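11R-lipoxygenase (Gersemia fruticosa, PDB 3VF1) probably catalyses the calcium-regulated dioxygenation of polyunsaturated fatty acids, using a single non-heme iron. Local coordinates at residues L203-L216 / H620-T634. Residues are numbered along the deposited sequence; the frame is centred on the assembly and turned at random.
Sequences LFRVGLADFANLGL and HQAVTMVSVVNALTT
A single water ties Ser-627 to the chain crossing over it: the water accepts from Ser-627 OG, 3.1 Å away, and donates to the carbonyl oxygen of Leu-203; a further bond to that of Arg-205 is less certain. With CG1 of Val-206 and CB of Asp-210 also packed near Ser-627 OG, the bridge joins the two segments where hydrocarbon otherwise prevails. Toward the start of helix 620-632, Phe-211 supplies the broadest apolar surface. Val-623 CG1, anti to its backbone N (chi1 175°), sits over one face of the ring and stands 3.4 Å from its centroid, a CH-pi contact only 17° off the normal. The His-620 ring lies nearly parallel to that of Phe-211 but slid aside, centroids 5.1 Å apart, while Phe-220 meets both rings edge-to-face. Leu-214 lays CD1 against Val-626 CG1 and Ser-627 CA. At the far end, Phe-204 turns a ring edge to Ala-631 CB, 4.0 Å from CD1, and reaches Leu-632 CD2. The side chain of Leu-632 comes within about 5 Å of the iron, and its carbonyl accepts a hydrogen bond from the iron ligand Asn-579. Polar linkage between the segments thus depends on one bridging water, leaving apolar contacts to carry the fit up to the metal site.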
# COMPACT_ATOMS: atom_id res chain seq x y z
N LEU A 203 -13.78 -7.99 7.46
CA LEU A 203 -12.72 -7.72 8.42
C LEU A 203 -12.84 -6.33 9.05
O LEU A 203 -12.35 -6.11 10.16
CB LEU A 203 -11.35 -7.86 7.73
CG LEU A 203 -10.25 -8.55 8.54
CD1 LEU A 203 -10.61 -9.99 8.86
CD2 LEU A 203 -8.93 -8.49 7.77
N PHE A 204 -13.48 -5.41 8.34
CA PHE A 204 -13.58 -4.03 8.81
C PHE A 204 -14.92 -3.73 9.47
O PHE A 204 -15.23 -2.58 9.78
CB PHE A 204 -13.34 -3.06 7.66
CG PHE A 204 -12.03 -3.28 6.95
CD1 PHE A 204 -10.98 -3.92 7.59
CD2 PHE A 204 -11.85 -2.84 5.65
CE1 PHE A 204 -9.78 -4.12 6.95
CE2 PHE A 204 -10.65 -3.04 5.00
CZ PHE A 204 -9.61 -3.68 5.65
N ARG A 205 -15.73 -4.76 9.67
CA ARG A 205 -16.96 -4.61 10.45
C ARG A 205 -16.57 -4.64 11.92
O ARG A 205 -15.83 -5.52 12.35
CB ARG A 205 -17.95 -5.74 10.13
CG ARG A 205 -17.61 -7.07 10.79
CD ARG A 205 -18.53 -8.17 10.29
NE ARG A 205 -18.62 -9.27 11.25
CZ ARG A 205 -19.28 -10.40 11.03
NH1 ARG A 205 -19.91 -10.61 9.88
NH2 ARG A 205 -19.31 -11.34 11.97
N VAL A 206 -17.05 -3.66 12.68
CA VAL A 206 -16.67 -3.54 14.08
C VAL A 206 -17.88 -3.70 14.99
O VAL A 206 -18.26 -2.77 15.70
CB VAL A 206 -15.99 -2.19 14.36
CG1 VAL A 206 -15.30 -2.23 15.71
CG2 VAL A 206 -14.99 -1.85 13.26
N GLY A 207 -18.48 -4.88 14.95
CA GLY A 207 -19.64 -5.17 15.77
C GLY A 207 -19.25 -5.82 17.08
O GLY A 207 -18.07 -5.91 17.42
N LEU A 208 -20.26 -6.29 17.82
CA LEU A 208 -20.04 -6.90 19.12
C LEU A 208 -19.10 -8.10 19.03
O LEU A 208 -18.24 -8.29 19.89
CB LEU A 208 -21.38 -7.34 19.72
CG LEU A 208 -21.34 -8.01 21.09
CD1 LEU A 208 -20.74 -7.08 22.14
CD2 LEU A 208 -22.73 -8.45 21.50
N ALA A 209 -19.27 -8.90 17.98
CA ALA A 209 -18.47 -10.11 17.81
C ALA A 209 -16.99 -9.78 17.60
O ALA A 209 -16.12 -10.57 17.96
CB ALA A 209 -19.00 -10.92 16.64
N ASP A 210 -16.72 -8.61 17.03
CA ASP A 210 -15.35 -8.19 16.78
C ASP A 210 -14.71 -7.70 18.08
O ASP A 210 -13.52 -7.90 18.30
CB ASP A 210 -15.32 -7.10 15.72
CG ASP A 210 -16.03 -7.51 14.44
OD1 ASP A 210 -15.41 -8.21 13.61
OD2 ASP A 210 -17.21 -7.13 14.27
N PHE A 211 -15.51 -7.06 18.92
CA PHE A 211 -15.08 -6.72 20.27
C PHE A 211 -14.76 -8.00 21.03
O PHE A 211 -13.78 -8.08 21.76
CB PHE A 211 -16.19 -5.98 21.02
CG PHE A 211 -16.19 -4.49 20.80
CD1 PHE A 211 -16.24 -3.95 19.53
CD2 PHE A 211 -16.17 -3.63 21.89
CE1 PHE A 211 -16.24 -2.59 19.34
CE2 PHE A 211 -16.18 -2.26 21.70
CZ PHE A 211 -16.22 -1.74 20.43
N ALA A 212 -15.61 -9.01 20.83
CA ALA A 212 -15.49 -10.27 21.55
C ALA A 212 -14.26 -11.06 21.11
O ALA A 212 -13.67 -11.79 21.91
CB ALA A 212 -16.74 -11.10 21.34
N ASN A 213 -13.88 -10.92 19.84
CA ASN A 213 -12.69 -11.60 19.34
C ASN A 213 -11.43 -11.13 20.06
O ASN A 213 -10.46 -11.88 20.18
CB ASN A 213 -12.54 -11.38 17.83
CG ASN A 213 -13.52 -12.21 17.02
OD1 ASN A 213 -14.02 -13.23 17.49
ND2 ASN A 213 -13.81 -11.77 15.80
N LEU A 214 -11.45 -9.89 20.53
CA LEU A 214 -10.32 -9.33 21.26
C LEU A 214 -10.48 -9.50 22.77
O LEU A 214 -9.60 -9.13 23.55
CB LEU A 214 -10.16 -7.84 20.93
CG LEU A 214 -9.95 -7.50 19.46
CD1 LEU A 214 -9.86 -6.00 19.27
CD2 LEU A 214 -8.71 -8.19 18.91
N GLY A 215 -11.61 -10.07 23.18
CA GLY A 215 -11.89 -10.28 24.59
C GLY A 215 -12.28 -9.00 25.30
O GLY A 215 -12.00 -8.83 26.49
N LEU A 216 -12.94 -8.10 24.57
CA LEU A 216 -13.29 -6.79 25.10
C LEU A 216 -14.77 -6.46 24.89
O LEU A 216 -15.15 -5.28 24.88
CB LEU A 216 -12.43 -5.71 24.44
CG LEU A 216 -10.92 -5.82 24.68
CD1 LEU A 216 -10.16 -4.84 23.80
CD2 LEU A 216 -10.60 -5.58 26.15
N HIS A 620 -15.64 2.61 24.27
CA HIS A 620 -16.12 2.00 23.03
C HIS A 620 -15.31 2.46 21.83
O HIS A 620 -14.95 1.67 20.96
CB HIS A 620 -17.60 2.33 22.80
CG HIS A 620 -18.12 1.88 21.47
ND1 HIS A 620 -18.57 0.60 21.25
CD2 HIS A 620 -18.26 2.54 20.30
CE1 HIS A 620 -18.97 0.49 19.99
NE2 HIS A 620 -18.78 1.65 19.39
N GLN A 621 -15.01 3.76 21.78
CA GLN A 621 -14.28 4.34 20.66
C GLN A 621 -12.86 3.79 20.58
O GLN A 621 -12.36 3.50 19.49
CB GLN A 621 -14.23 5.87 20.80
CG GLN A 621 -15.56 6.56 20.61
CD GLN A 621 -15.52 8.03 21.00
OE1 GLN A 621 -14.67 8.44 21.79
NE2 GLN A 621 -16.42 8.82 20.44
N ALA A 622 -12.23 3.63 21.74
CA ALA A 622 -10.85 3.15 21.79
C ALA A 622 -10.75 1.70 21.33
O ALA A 622 -9.81 1.33 20.63
CB ALA A 622 -10.29 3.31 23.20
N VAL A 623 -11.72 0.88 21.73
CA VAL A 623 -11.74 -0.52 21.31
C VAL A 623 -11.96 -0.61 19.80
O VAL A 623 -11.36 -1.45 19.12
CB VAL A 623 -12.85 -1.31 22.02
CG1 VAL A 623 -12.93 -2.73 21.47
CG2 VAL A 623 -12.62 -1.33 23.52
N THR A 624 -12.82 0.26 19.28
CA THR A 624 -13.10 0.29 17.85
C THR A 624 -11.82 0.50 17.05
O THR A 624 -11.60 -0.14 16.02
CB THR A 624 -14.10 1.40 17.48
OG1 THR A 624 -15.40 1.06 18.00
CG2 THR A 624 -14.20 1.56 15.97
N MET A 625 -10.96 1.39 17.54
CA MET A 625 -9.71 1.69 16.84
C MET A 625 -8.77 0.49 16.86
O MET A 625 -8.14 0.18 15.85
CB MET A 625 -9.01 2.90 17.47
CG MET A 625 -7.75 3.32 16.74
SD MET A 625 -8.05 3.61 14.98
CE MET A 625 -6.41 4.10 14.43
N VAL A 626 -8.68 -0.18 18.00
CA VAL A 626 -7.81 -1.35 18.13
C VAL A 626 -8.29 -2.49 17.24
O VAL A 626 -7.48 -3.21 16.66
CB VAL A 626 -7.74 -1.84 19.59
CG1 VAL A 626 -7.05 -3.20 19.67
CG2 VAL A 626 -7.02 -0.82 20.46
N SER A 627 -9.61 -2.65 17.14
CA SER A 627 -10.19 -3.67 16.28
C SER A 627 -9.83 -3.39 14.82
O SER A 627 -9.50 -4.30 14.07
CB SER A 627 -11.71 -3.71 16.45
OG SER A 627 -12.28 -4.76 15.70
N VAL A 628 -9.90 -2.12 14.44
CA VAL A 628 -9.59 -1.70 13.08
C VAL A 628 -8.10 -1.88 12.78
O VAL A 628 -7.74 -2.52 11.79
CB VAL A 628 -9.99 -0.24 12.84
CG1 VAL A 628 -9.33 0.31 11.58
CG2 VAL A 628 -11.51 -0.12 12.75
N VAL A 629 -7.25 -1.30 13.62
CA VAL A 629 -5.81 -1.39 13.43
C VAL A 629 -5.35 -2.85 13.40
O VAL A 629 -4.44 -3.21 12.65
CB VAL A 629 -5.04 -0.64 14.53
CG1 VAL A 629 -3.56 -1.01 14.51
CG2 VAL A 629 -5.22 0.86 14.37
N ASN A 630 -5.98 -3.68 14.22
CA ASN A 630 -5.66 -5.10 14.24
C ASN A 630 -6.02 -5.76 12.91
O ASN A 630 -5.34 -6.68 12.46
CB ASN A 630 -6.39 -5.79 15.39
CG ASN A 630 -6.07 -7.27 15.49
OD1 ASN A 630 -4.97 -7.65 15.91
ND2 ASN A 630 -7.02 -8.12 15.11
N ALA A 631 -7.08 -5.27 12.29
CA ALA A 631 -7.52 -5.78 10.99
C ALA A 631 -6.62 -5.29 9.86
O ALA A 631 -6.22 -6.07 9.00
CB ALA A 631 -8.96 -5.38 10.73
N LEU A 632 -6.30 -4.00 9.87
CA LEU A 632 -5.47 -3.41 8.83
C LEU A 632 -4.08 -4.04 8.77
O LEU A 632 -3.43 -4.02 7.72
CB LEU A 632 -5.34 -1.90 9.04
CG LEU A 632 -6.61 -1.07 8.88
CD1 LEU A 632 -6.33 0.39 9.20
CD2 LEU A 632 -7.18 -1.20 7.47
N THR A 633 -3.62 -4.59 9.89
CA THR A 633 -2.29 -5.20 9.95
C THR A 633 -2.35 -6.72 9.80
O THR A 633 -1.43 -7.43 10.21
CB THR A 633 -1.57 -4.86 11.27
OG1 THR A 633 -2.28 -5.43 12.38
CG2 THR A 633 -1.45 -3.36 11.46
N THR A 634 -3.43 -7.22 9.20
CA THR A 634 -3.60 -8.65 8.99
C THR A 634 -2.63 -9.16 7.93
O THR A 634 -2.62 -8.68 6.80
CB THR A 634 -5.03 -8.99 8.54
OG1 THR A 634 -5.96 -8.65 9.57
CG2 THR A 634 -5.15 -10.48 8.24
O HOH W 1 -13.38 -4.96 12.82